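Local coordinates for protein lectin 2 (Agrocybe aegerita, PDB 4TQM) that binds carbohydrates as a beta-propeller lectin, holding sugars that include N-acetylglucosamine and galactose, and probably recognises glycans that end in N-acetylglucosamine, at residues F24-V29 against F47-G52; K58-I63 against H116-A121; G78-Y83 against P97-A102. The protein carries 1 engineered substitution. All coordinates share one frame; numbering follows the deposited sequence.

How the contacts relate
All three contacts touch one bound sugar, the NAG of chain B, whose C1 is joined to O3 of galactose. Contact 1 supplies Gly52 O, contact 2 lays the His59 ring against the acetamide methyl, and contact 3 brings Asn79 N to the acetamide oxygen. Contact 2 pairs the inner strands of two neighbouring blades, while contact 3 lies at the outer edge of the first of them. Probable hydrogen bonds tie contact 2 to each of the others: Phe47 O meets Arg61 NH1 at 2.9 Å, and His59 NE2 meets Asn79 OD1 at 2.7 Å. Phe47 also packs its CE1 3.7 Å from Tyr83 CB. The centre of contact 1 lies about 16 Å from the other two centres, which are about 12 Å apart.

Contact 1 (F24-V29 against F47-G52); sequences FGLDGV and FAQNAG. With NAG (2-acetamido-2-deoxy-beta-D-glucopyranose), chain B.
Phe47 packs its CB at the edge of the Phe24 ring, in the ring plane and 3.6 Å from Phe24 CD1. The same CB has Val29 CG2 on it at 3.9 Å. One bond further out, CG of Phe47 still meets Phe24 CE1, and CD2 reaches Val29 CG2. Because CG stands anti to the carbonyl carbon (chi1 -56°), the ring then leaves segment 24-29, CE1 reaching Tyr83 CB and CZ reaching Pro97 CB; the side chain also touches Ile74. Next along, Ala48 pushes its methyl against bare backbone: CB sits 3.1 Å from Gly25 O and 3.3 Å from Gly28 N. A single direct hydrogen bond crosses here, Asn50 N to Leu26 O at 2.9 Å, lying in the carbonyl plane. Beside it Asn50 and Leu26 run alongside each other, OD1 3.6 Å from Leu26 CB. Two waters add bridges, one from Gly25 O to Gln49 N, the other from Asp27 OD1 to Asn50 O. Ala48 to Ala51 form a type I turn with a G1 beta bulge at its base, and Gly52 just beyond takes the sugar's N2-H on its carbonyl oxygen (2.8 Å), making this a sugar-binding loop between propeller blades.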
loop_
_atom_site.group_PDB
_atom_site.type_symbol
_atom_site.label_atom_id
_atom_site.label_comp_id
_atom_site.label_asym_id
_atom_site.label_seq_id
_atom_site.Cartn_x
_atom_site.Cartn_y
_atom_site.Cartn_z
ATOM N N PHE A 24 11.059 -1.954 10.089
ATOM C CA PHE A 24 10.777 -2.517 11.398
ATOM C C PHE A 24 11.553 -3.819 11.521
ATOM O O PHE A 24 11.081 -4.884 11.103
ATOM C CB PHE A 24 9.278 -2.746 11.582
ATOM C CG PHE A 24 8.471 -1.476 11.608
ATOM C CD1 PHE A 24 8.173 -0.856 12.811
ATOM C CD2 PHE A 24 8.014 -0.904 10.433
ATOM C CE1 PHE A 24 7.433 0.309 12.844
ATOM C CE2 PHE A 24 7.272 0.265 10.457
ATOM C CZ PHE A 24 6.982 0.872 11.663
ATOM N N GLY A 25 12.762 -3.709 12.070
ATOM C CA GLY A 25 13.673 -4.833 12.187
ATOM C C GLY A 25 13.564 -5.533 13.526
ATOM O O GLY A 25 12.666 -5.242 14.314
ATOM N N LEU A 26 14.484 -6.458 13.784
ATOM C CA LEU A 26 14.438 -7.270 14.996
ATOM C C LEU A 26 14.698 -6.472 16.276
ATOM O O LEU A 26 14.109 -6.760 17.318
ATOM C CB LEU A 26 15.425 -8.435 14.892
ATOM C CG LEU A 26 15.161 -9.400 13.734
ATOM C CD1 LEU A 26 16.181 -10.528 13.726
ATOM C CD2 LEU A 26 13.747 -9.955 13.813
ATOM N N ASP A 27 15.573 -5.475 16.197
ATOM C CA ASP A 27 15.963 -4.712 17.383
ATOM C C ASP A 27 15.257 -3.362 17.494
ATOM O O ASP A 27 15.416 -2.648 18.486
ATOM C CB ASP A 27 17.478 -4.504 17.413
ATOM C CG ASP A 27 18.237 -5.796 17.640
ATOM O OD1 ASP A 27 17.787 -6.612 18.471
ATOM O OD2 ASP A 27 19.282 -5.994 16.986
ATOM N N GLY A 28 14.477 -3.015 16.476
ATOM C CA GLY A 28 13.778 -1.744 16.462
ATOM C C GLY A 28 13.653 -1.186 15.061
ATOM O O GLY A 28 13.954 -1.866 14.079
ATOM N N VAL A 29 13.210 0.062 14.968
ATOM C CA VAL A 29 12.998 0.702 13.678
ATOM C C VAL A 29 14.291 1.300 13.124
ATOM O O VAL A 29 14.915 2.168 13.747
ATOM C CB VAL A 29 11.919 1.794 13.766
ATOM C CG1 VAL A 29 11.570 2.306 12.378
ATOM C CG2 VAL A 29 10.679 1.253 14.461
ATOM N N PHE A 47 8.712 -1.333 18.613
ATOM C CA PHE A 47 7.990 -1.783 17.419
ATOM C C PHE A 47 8.683 -2.971 16.751
ATOM O O PHE A 47 8.644 -3.114 15.528
ATOM C CB PHE A 47 7.825 -0.638 16.409
ATOM C CG PHE A 47 7.150 0.582 16.969
ATOM C CD1 PHE A 47 5.769 0.682 16.984
ATOM C CD2 PHE A 47 7.899 1.637 17.472
ATOM C CE1 PHE A 47 5.144 1.806 17.497
ATOM C CE2 PHE A 47 7.279 2.765 17.987
ATOM C CZ PHE A 47 5.900 2.848 17.997
ATOM N N ALA A 48 9.312 -3.824 17.554
ATOM C CA ALA A 48 10.178 -4.870 17.015
ATOM C C ALA A 48 9.957 -6.242 17.644
ATOM O O ALA A 48 9.479 -6.351 18.773
ATOM C CB ALA A 48 11.625 -4.466 17.165
ATOM N N GLN A 49 10.330 -7.279 16.895
ATOM C CA GLN A 49 10.270 -8.663 17.356
ATOM C C GLN A 49 10.952 -8.834 18.707
ATOM O O GLN A 49 10.426 -9.505 19.597
ATOM C CB GLN A 49 10.955 -9.578 16.340
ATOM C CG GLN A 49 10.883 -11.056 16.684
ATOM C CD GLN A 49 9.611 -11.706 16.180
ATOM O OE1 GLN A 49 8.880 -11.127 15.374
ATOM N NE2 GLN A 49 9.340 -12.918 16.653
ATOM N N ASN A 50 12.122 -8.220 18.854
ATOM C CA ASN A 50 12.905 -8.357 20.073
ATOM C C ASN A 50 13.040 -7.044 20.835
ATOM O O ASN A 50 14.004 -6.838 21.575
ATOM C CB ASN A 50 14.282 -8.942 19.753
ATOM C CG ASN A 50 14.192 -10.230 18.958
ATOM O OD1 ASN A 50 14.675 -10.311 17.830
ATOM N ND2 ASN A 50 13.563 -11.243 19.544
ATOM N N ALA A 51 12.066 -6.161 20.643
ATOM C CA ALA A 51 11.992 -4.914 21.392
ATOM C C ALA A 51 10.542 -4.456 21.483
ATOM O O ALA A 51 10.067 -3.708 20.632
ATOM C CB ALA A 51 12.851 -3.843 20.739
ATOM N N GLY A 52 9.841 -4.913 22.515
ATOM C CA GLY A 52 8.439 -4.581 22.687
ATOM C C GLY A 52 7.538 -5.770 22.412
ATOM O O GLY A 52 6.332 -5.716 22.649
HETATM C C1 NAG B . 3.996 -3.410 25.084
HETATM C C2 NAG B . 4.215 -2.855 23.678
HETATM C C3 NAG B . 5.539 -2.109 23.592
HETATM C C4 NAG B . 5.619 -1.072 24.706
HETATM C C5 NAG B . 5.419 -1.766 26.048
HETATM C C6 NAG B . 5.490 -0.781 27.208
HETATM C C7 NAG B . 3.038 -4.189 22.045
HETATM C C8 NAG B . 3.088 -5.278 21.012
HETATM N N2 NAG B . 4.167 -3.926 22.699
HETATM O O3 NAG B . 5.648 -1.483 22.337
HETATM O O4 NAG B . 6.866 -0.414 24.677
HETATM O O5 NAG B . 4.156 -2.400 26.064
HETATM O O6 NAG B . 4.409 0.118 27.107
HETATM O O7 NAG B . 1.991 -3.586 22.270
HETATM O O HOH W 1 10.261 -6.785 14.109
HETATM O O HOH W 2 16.733 -6.093 21.237
#

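Contact 2 (K58-I63 against H116-A121); sequences KHVRLI and HLRYLA. With NAG (2-acetamido-2-deoxy-beta-D-glucopyranose), chain B; NAG (2-acetamido-2-deoxy-beta-D-glucopyranose), chain C.
Val60 lays its CG2 methyl over one face of the Arg118 guanidinium, 3.5 Å from NH2. The arginine gets there with CG anti to its carbonyl carbon (chi1 -81°), an extended second torsion and a bend at the third (chi3 -67°) that turns the flat group over the valine. The valine's CG2 branch is likewise the one beside the backbone N, while CG1 is anti to that N. Further along the strands, Leu62 and Leu120 meet at an angle: Leu120 CD1 stands 4.0 Å from Leu62 CB, and Leu62 CD1 comes 3.8 Å from the backbone oxygen of Arg118.

The polar end of Arg118 has three partners. NH1 bonds to Phe104 O and to one water, and NH2 bonds to a second water, 2.7 Å away; both waters bridge to Lys58 O. Outside this interface two histidines take matching poses in their own sugar sites: His59 CE1 lies 3.5 Å from C8 of the chain B NAG, and His116 CE1 the same distance from C8 of the chain C NAG. Each methyl sits over a ring face, off toward the rim; His59 carries Lys58 CB on its opposite face.

The two strands run nearly parallel, 15° apart, with axes 8.3 Å from each other, and no direct hydrogen bond joins them. Between these two segments the blades meet through aliphatic side chains and a water-bridged arginine. The buried guanidinium, met by a carbonyl and two waters, would probably have its charge spread over neutral oxygens.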
loop_
_atom_site.group_PDB
_atom_site.type_symbol
_atom_site.label_atom_id
_atom_site.label_comp_id
_atom_site.label_asym_id
_atom_site.label_seq_id
_atom_site.Cartn_x
_atom_site.Cartn_y
_atom_site.Cartn_z
ATOM N N LYS A 58 0.206 -10.537 14.869
ATOM C CA LYS A 58 -0.674 -9.931 15.863
ATOM C C LYS A 58 -0.790 -8.421 15.720
ATOM O O LYS A 58 -1.737 -7.813 16.223
ATOM C CB LYS A 58 -0.178 -10.246 17.276
ATOM C CG LYS A 58 -0.506 -11.634 17.778
ATOM C CD LYS A 58 -0.373 -11.694 19.293
ATOM C CE LYS A 58 -0.791 -13.053 19.830
ATOM N NZ LYS A 58 0.044 -14.143 19.260
ATOM N N HIS A 59 0.173 -7.809 15.043
ATOM C CA HIS A 59 0.288 -6.359 15.088
ATOM C C HIS A 59 0.473 -5.725 13.725
ATOM O O HIS A 59 0.902 -6.381 12.773
ATOM C CB HIS A 59 1.432 -5.965 16.021
ATOM C CG HIS A 59 1.366 -6.644 17.351
ATOM N ND1 HIS A 59 2.348 -7.497 17.804
ATOM C CD2 HIS A 59 0.414 -6.622 18.313
ATOM C CE1 HIS A 59 2.012 -7.959 18.995
ATOM N NE2 HIS A 59 0.842 -7.445 19.327
ATOM N N VAL A 60 0.144 -4.441 13.634
ATOM C CA VAL A 60 0.288 -3.741 12.362
ATOM C C VAL A 60 1.253 -2.572 12.524
ATOM O O VAL A 60 1.172 -1.836 13.495
ATOM C CB VAL A 60 -1.076 -3.257 11.828
ATOM C CG1 VAL A 60 -0.894 -2.398 10.584
ATOM C CG2 VAL A 60 -1.983 -4.450 11.522
ATOM N N ARG A 61 2.186 -2.414 11.591
ATOM C CA ARG A 61 3.173 -1.344 11.708
ATOM C C ARG A 61 3.270 -0.514 10.435
ATOM O O ARG A 61 3.597 -1.029 9.364
ATOM C CB ARG A 61 4.536 -1.905 12.116
ATOM C CG ARG A 61 4.595 -2.332 13.577
ATOM C CD ARG A 61 5.774 -3.249 13.857
ATOM N NE ARG A 61 5.539 -4.616 13.391
ATOM C CZ ARG A 61 6.382 -5.625 13.597
ATOM N NH1 ARG A 61 7.515 -5.422 14.260
ATOM N NH2 ARG A 61 6.093 -6.839 13.143
ATOM N N LEU A 62 2.980 0.778 10.571
ATOM C CA LEU A 62 2.868 1.680 9.432
ATOM C C LEU A 62 3.565 3.015 9.687
ATOM O O LEU A 62 4.125 3.253 10.764
ATOM C CB LEU A 62 1.393 1.945 9.119
ATOM C CG LEU A 62 0.485 0.741 8.868
ATOM C CD1 LEU A 62 -0.954 1.179 8.636
ATOM C CD2 LEU A 62 0.997 -0.059 7.690
ATOM N N ILE A 63 3.513 3.880 8.679
ATOM C CA ILE A 63 4.028 5.240 8.764
ATOM C C ILE A 63 2.939 6.203 8.299
ATOM O O ILE A 63 2.328 5.993 7.252
ATOM C CB ILE A 63 5.263 5.429 7.863
ATOM C CG1 ILE A 63 6.429 4.574 8.359
ATOM C CG2 ILE A 63 5.674 6.899 7.816
ATOM C CD1 ILE A 63 7.122 5.141 9.582
ATOM N N HIS A 116 -9.385 -8.615 10.312
ATOM C CA HIS A 116 -9.650 -7.183 10.254
ATOM C C HIS A 116 -8.569 -6.413 9.510
ATOM O O HIS A 116 -7.452 -6.905 9.331
ATOM C CB HIS A 116 -9.791 -6.637 11.676
ATOM C CG HIS A 116 -10.741 -7.420 12.527
ATOM N ND1 HIS A 116 -10.387 -7.941 13.758
ATOM C CD2 HIS A 116 -12.030 -7.777 12.329
ATOM C CE1 HIS A 116 -11.415 -8.579 14.274
ATOM N NE2 HIS A 116 -12.430 -8.497 13.430
ATOM N N LEU A 117 -8.909 -5.201 9.079
ATOM C CA LEU A 117 -7.933 -4.329 8.431
ATOM C C LEU A 117 -7.773 -3.048 9.240
ATOM O O LEU A 117 -8.714 -2.605 9.892
ATOM C CB LEU A 117 -8.363 -4.005 6.998
ATOM C CG LEU A 117 -8.443 -5.196 6.042
ATOM C CD1 LEU A 117 -9.195 -4.828 4.766
ATOM C CD2 LEU A 117 -7.045 -5.701 5.711
ATOM N N ARG A 118 -6.582 -2.459 9.209
ATOM C CA ARG A 118 -6.343 -1.204 9.920
ATOM C C ARG A 118 -5.467 -0.251 9.106
ATOM O O ARG A 118 -4.334 -0.576 8.750
ATOM C CB ARG A 118 -5.742 -1.466 11.306
ATOM C CG ARG A 118 -6.774 -1.850 12.369
ATOM C CD ARG A 118 -6.130 -2.545 13.563
ATOM N NE ARG A 118 -5.581 -3.845 13.189
ATOM C CZ ARG A 118 -4.960 -4.671 14.026
ATOM N NH1 ARG A 118 -4.796 -4.335 15.300
ATOM N NH2 ARG A 118 -4.497 -5.835 13.587
ATOM N N TYR A 119 -6.014 0.927 8.819
ATOM C CA TYR A 119 -5.368 1.926 7.977
ATOM C C TYR A 119 -5.231 3.267 8.692
ATOM O O TYR A 119 -5.932 3.545 9.677
ATOM C CB TYR A 119 -6.194 2.158 6.710
ATOM C CG TYR A 119 -6.278 0.988 5.756
ATOM C CD1 TYR A 119 -5.153 0.241 5.432
ATOM C CD2 TYR A 119 -7.486 0.642 5.165
ATOM C CE1 TYR A 119 -5.232 -0.818 4.552
ATOM C CE2 TYR A 119 -7.576 -0.416 4.285
ATOM C CZ TYR A 119 -6.448 -1.142 3.981
ATOM O OH TYR A 119 -6.541 -2.197 3.106
ATOM N N LEU A 120 -4.336 4.099 8.167
ATOM C CA LEU A 120 -4.187 5.481 8.600
ATOM C C LEU A 120 -4.374 6.391 7.388
ATOM O O LEU A 120 -3.638 6.285 6.403
ATOM C CB LEU A 120 -2.805 5.698 9.208
ATOM C CG LEU A 120 -2.504 4.847 10.443
ATOM C CD1 LEU A 120 -1.010 4.699 10.627
ATOM C CD2 LEU A 120 -3.139 5.457 11.682
ATOM N N ALA A 121 -5.362 7.278 7.455
ATOM C CA ALA A 121 -5.703 8.114 6.308
ATOM C C ALA A 121 -6.302 9.451 6.726
ATOM O O ALA A 121 -7.030 9.537 7.714
ATOM C CB ALA A 121 -6.664 7.376 5.384
HETATM C C1 NAG B . 3.996 -3.410 25.084
HETATM C C2 NAG B . 4.215 -2.855 23.678
HETATM C C3 NAG B . 5.539 -2.109 23.592
HETATM C C4 NAG B . 5.619 -1.072 24.706
HETATM C C5 NAG B . 5.419 -1.766 26.048
HETATM C C6 NAG B . 5.490 -0.781 27.208
HETATM C C7 NAG B . 3.038 -4.189 22.045
HETATM C C8 NAG B . 3.088 -5.278 21.012
HETATM N N2 NAG B . 4.167 -3.926 22.699
HETATM O O3 NAG B . 5.648 -1.483 22.337
HETATM O O4 NAG B . 6.866 -0.414 24.677
HETATM O O5 NAG B . 4.156 -2.400 26.064
HETATM O O6 NAG B . 4.409 0.118 27.107
HETATM O O7 NAG B . 1.991 -3.586 22.270
HETATM C C1 NAG C . -15.461 -4.074 18.995
HETATM C C2 NAG C . -14.373 -3.390 18.177
HETATM C C3 NAG C . -13.730 -2.295 19.019
HETATM C C4 NAG C . -14.809 -1.331 19.497
HETATM C C5 NAG C . -15.911 -2.084 20.237
HETATM C C6 NAG C . -17.043 -1.130 20.609
HETATM C C7 NAG C . -13.402 -4.861 16.488
HETATM C C8 NAG C . -12.286 -5.804 16.146
HETATM N N2 NAG C . -13.391 -4.361 17.724
HETATM O O3 NAG C . -12.755 -1.600 18.274
HETATM O O4 NAG C . -14.254 -0.343 20.342
HETATM O O5 NAG C . -16.424 -3.139 19.444
HETATM O O6 NAG C . -18.080 -1.841 21.247
HETATM O O7 NAG C . -14.267 -4.597 15.649
HETATM O O HOH W 3 -4.387 -7.870 15.402
HETATM O O HOH W 4 -2.831 -5.490 17.235
#

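Contact 3 (G78-Y83 against P97-A102); sequences GNAGVY and PKMVIA. With NAG (2-acetamido-2-deoxy-beta-D-glucopyranose), chain B; GAL (beta-D-galactopyranose), chain D.
Met99 lies across the Tyr83 ring, its CB over one face, 4.0 Å above the plane and toward the rim. With CG anti to the backbone N (chi1 172°) and the second torsion extended as well, the thioether runs on along that side; SD stands 5.4 Å from the ring centroid, oblique to the normal, a Met-aromatic contact. The bend at the third torsion (chi3 -62°) then folds CE in toward the phenol end, 3.4 Å from CZ, and the same methyl is pressed tightly on Ala80 CB. At the other end of the tyrosine, Pro97 meets CB and CD1, its ring crossing the tyrosine at a slant.

Val82 points to the opposite side of the sheet. It runs alongside Ile101, CG2 to CG2 at 3.7 Å, and meets Val100 CG2 at an angle. Two backbone hydrogen bonds hold the pair of segments together here, Val82 N to Ile101 O and Val100 N to Val82 O, both 2.9 Å. Gly81, with no CB in the way, lets the two segments come close, its CA 3.2 Å from Ile101 O.

Ahead of the strand, Asn79 turns to the ligand. Its backbone N-H points almost straight (177°) at O7 of the chain B NAG, 3.0 Å away, while its OD1 is taken by His59 NE2. ND2 also approaches galactose O2, though that separation is too short to be trusted in detail. An antiparallel outer strand pair of a propeller blade, led into by a turn that grips the sugar's acetamide, is thus one wall of the lectin's glycan-binding pocket.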
loop_
_atom_site.group_PDB
_atom_site.type_symbol
_atom_site.label_atom_id
_atom_site.label_comp_id
_atom_site.label_asym_id
_atom_site.label_seq_id
_atom_site.Cartn_x
_atom_site.Cartn_y
_atom_site.Cartn_z
ATOM N N GLY A 78 -0.539 -2.228 18.341
ATOM C CA GLY A 78 -0.017 -3.278 19.201
ATOM C C GLY A 78 -1.085 -3.913 20.069
ATOM O O GLY A 78 -2.232 -4.042 19.644
ATOM N N ASN A 79 -0.720 -4.310 21.285
ATOM C CA ASN A 79 -1.650 -5.045 22.140
ATOM C C ASN A 79 -2.652 -4.167 22.891
ATOM O O ASN A 79 -3.862 -4.320 22.732
ATOM C CB ASN A 79 -0.891 -5.949 23.115
ATOM C CG ASN A 79 -0.256 -7.141 22.423
ATOM O OD1 ASN A 79 -0.782 -7.652 21.430
ATOM N ND2 ASN A 79 0.884 -7.589 22.940
ATOM N N ALA A 80 -2.147 -3.246 23.702
ATOM C CA ALA A 80 -3.018 -2.435 24.547
ATOM C C ALA A 80 -3.579 -1.210 23.826
ATOM O O ALA A 80 -4.406 -0.480 24.381
ATOM C CB ALA A 80 -2.291 -2.024 25.824
ATOM N N GLY A 81 -3.137 -0.989 22.591
ATOM C CA GLY A 81 -3.616 0.139 21.811
ATOM C C GLY A 81 -2.665 0.555 20.705
ATOM O O GLY A 81 -1.833 -0.237 20.255
ATOM N N VAL A 82 -2.787 1.801 20.263
ATOM C CA VAL A 82 -1.930 2.315 19.202
ATOM C C VAL A 82 -0.796 3.173 19.763
ATOM O O VAL A 82 -1.028 4.072 20.573
ATOM C CB VAL A 82 -2.736 3.129 18.174
ATOM C CG1 VAL A 82 -1.830 3.618 17.051
ATOM C CG2 VAL A 82 -3.880 2.289 17.612
ATOM N N TYR A 83 0.427 2.881 19.330
ATOM C CA TYR A 83 1.613 3.615 19.755
ATOM C C TYR A 83 2.142 4.482 18.623
ATOM O O TYR A 83 2.131 4.074 17.462
ATOM C CB TYR A 83 2.704 2.645 20.197
ATOM C CG TYR A 83 2.360 1.870 21.444
ATOM C CD1 TYR A 83 2.856 2.256 22.683
ATOM C CD2 TYR A 83 1.536 0.753 21.385
ATOM C CE1 TYR A 83 2.545 1.550 23.827
ATOM C CE2 TYR A 83 1.217 0.042 22.525
ATOM C CZ TYR A 83 1.726 0.443 23.742
ATOM O OH TYR A 83 1.413 -0.264 24.879
ATOM N N PRO A 97 7.688 5.546 22.416
ATOM C CA PRO A 97 6.479 6.086 21.790
ATOM C C PRO A 97 5.412 6.407 22.830
ATOM O O PRO A 97 5.568 6.065 24.004
ATOM C CB PRO A 97 6.000 4.929 20.910
ATOM C CG PRO A 97 6.525 3.706 21.590
ATOM C CD PRO A 97 7.871 4.115 22.111
ATOM N N LYS A 98 4.339 7.061 22.399
ATOM C CA LYS A 98 3.191 7.303 23.263
ATOM C C LYS A 98 2.003 6.484 22.777
ATOM O O LYS A 98 1.792 6.350 21.569
ATOM C CB LYS A 98 2.833 8.792 23.267
ATOM C CG LYS A 98 3.657 9.634 24.244
ATOM C CD LYS A 98 3.710 11.100 23.830
ATOM C CE LYS A 98 2.358 11.613 23.351
ATOM N NZ LYS A 98 1.308 11.570 24.407
ATOM N N MET A 99 1.236 5.921 23.708
ATOM C CA MET A 99 -0.014 5.270 23.331
ATOM C C MET A 99 -1.105 6.315 23.193
ATOM O O MET A 99 -1.507 6.936 24.177
ATOM C CB MET A 99 -0.457 4.216 24.340
ATOM C CG MET A 99 -1.860 3.696 24.017
ATOM S SD MET A 99 -2.523 2.533 25.207
ATOM C CE MET A 99 -1.323 1.227 25.042
ATOM N N VAL A 100 -1.592 6.494 21.972
ATOM C CA VAL A 100 -2.510 7.586 21.680
ATOM C C VAL A 100 -3.973 7.181 21.826
ATOM O O VAL A 100 -4.848 8.036 21.968
ATOM C CB VAL A 100 -2.246 8.171 20.283
ATOM C CG1 VAL A 100 -0.854 8.778 20.231
ATOM C CG2 VAL A 100 -2.397 7.096 19.215
ATOM N N ILE A 101 -4.234 5.878 21.803
ATOM C CA ILE A 101 -5.593 5.378 21.974
ATOM C C ILE A 101 -5.603 3.911 22.398
ATOM O O ILE A 101 -4.849 3.091 21.864
ATOM C CB ILE A 101 -6.444 5.583 20.685
ATOM C CG1 ILE A 101 -7.893 5.140 20.908
ATOM C CG2 ILE A 101 -5.827 4.854 19.499
ATOM C CD1 ILE A 101 -8.766 5.295 19.679
ATOM N N ALA A 102 -6.449 3.590 23.373
ATOM C CA ALA A 102 -6.604 2.216 23.843
ATOM C C ALA A 102 -7.657 1.463 23.028
ATOM O O ALA A 102 -8.660 0.990 23.574
ATOM C CB ALA A 102 -6.961 2.198 25.318
HETATM C C1 NAG B . 3.996 -3.410 25.084
HETATM C C2 NAG B . 4.215 -2.855 23.678
HETATM C C3 NAG B . 5.539 -2.109 23.592
HETATM C C4 NAG B . 5.619 -1.072 24.706
HETATM C C5 NAG B . 5.419 -1.766 26.048
HETATM C C6 NAG B . 5.490 -0.781 27.208
HETATM C C7 NAG B . 3.038 -4.189 22.045
HETATM C C8 NAG B . 3.088 -5.278 21.012
HETATM N N2 NAG B . 4.167 -3.926 22.699
HETATM O O3 NAG B . 5.648 -1.483 22.337
HETATM O O4 NAG B . 6.866 -0.414 24.677
HETATM O O5 NAG B . 4.156 -2.400 26.064
HETATM O O6 NAG B . 4.409 0.118 27.107
HETATM O O7 NAG B . 1.991 -3.586 22.270
HETATM C C1 GAL D . 1.511 -7.000 27.091
HETATM C C2 GAL D . 1.724 -6.072 25.900
HETATM C C3 GAL D . 2.584 -4.888 26.323
HETATM C C4 GAL D . 1.987 -4.211 27.556
HETATM C C5 GAL D . 1.675 -5.242 28.641
HETATM C C6 GAL D . 0.965 -4.596 29.827
HETATM O O2 GAL D . 2.347 -6.768 24.841
HETATM O O3 GAL D . 2.666 -3.967 25.259
HETATM O O4 GAL D . 0.814 -3.515 27.188
HETATM O O5 GAL D . 0.863 -6.273 28.113
HETATM O O6 GAL D . 0.587 -5.591 30.756
#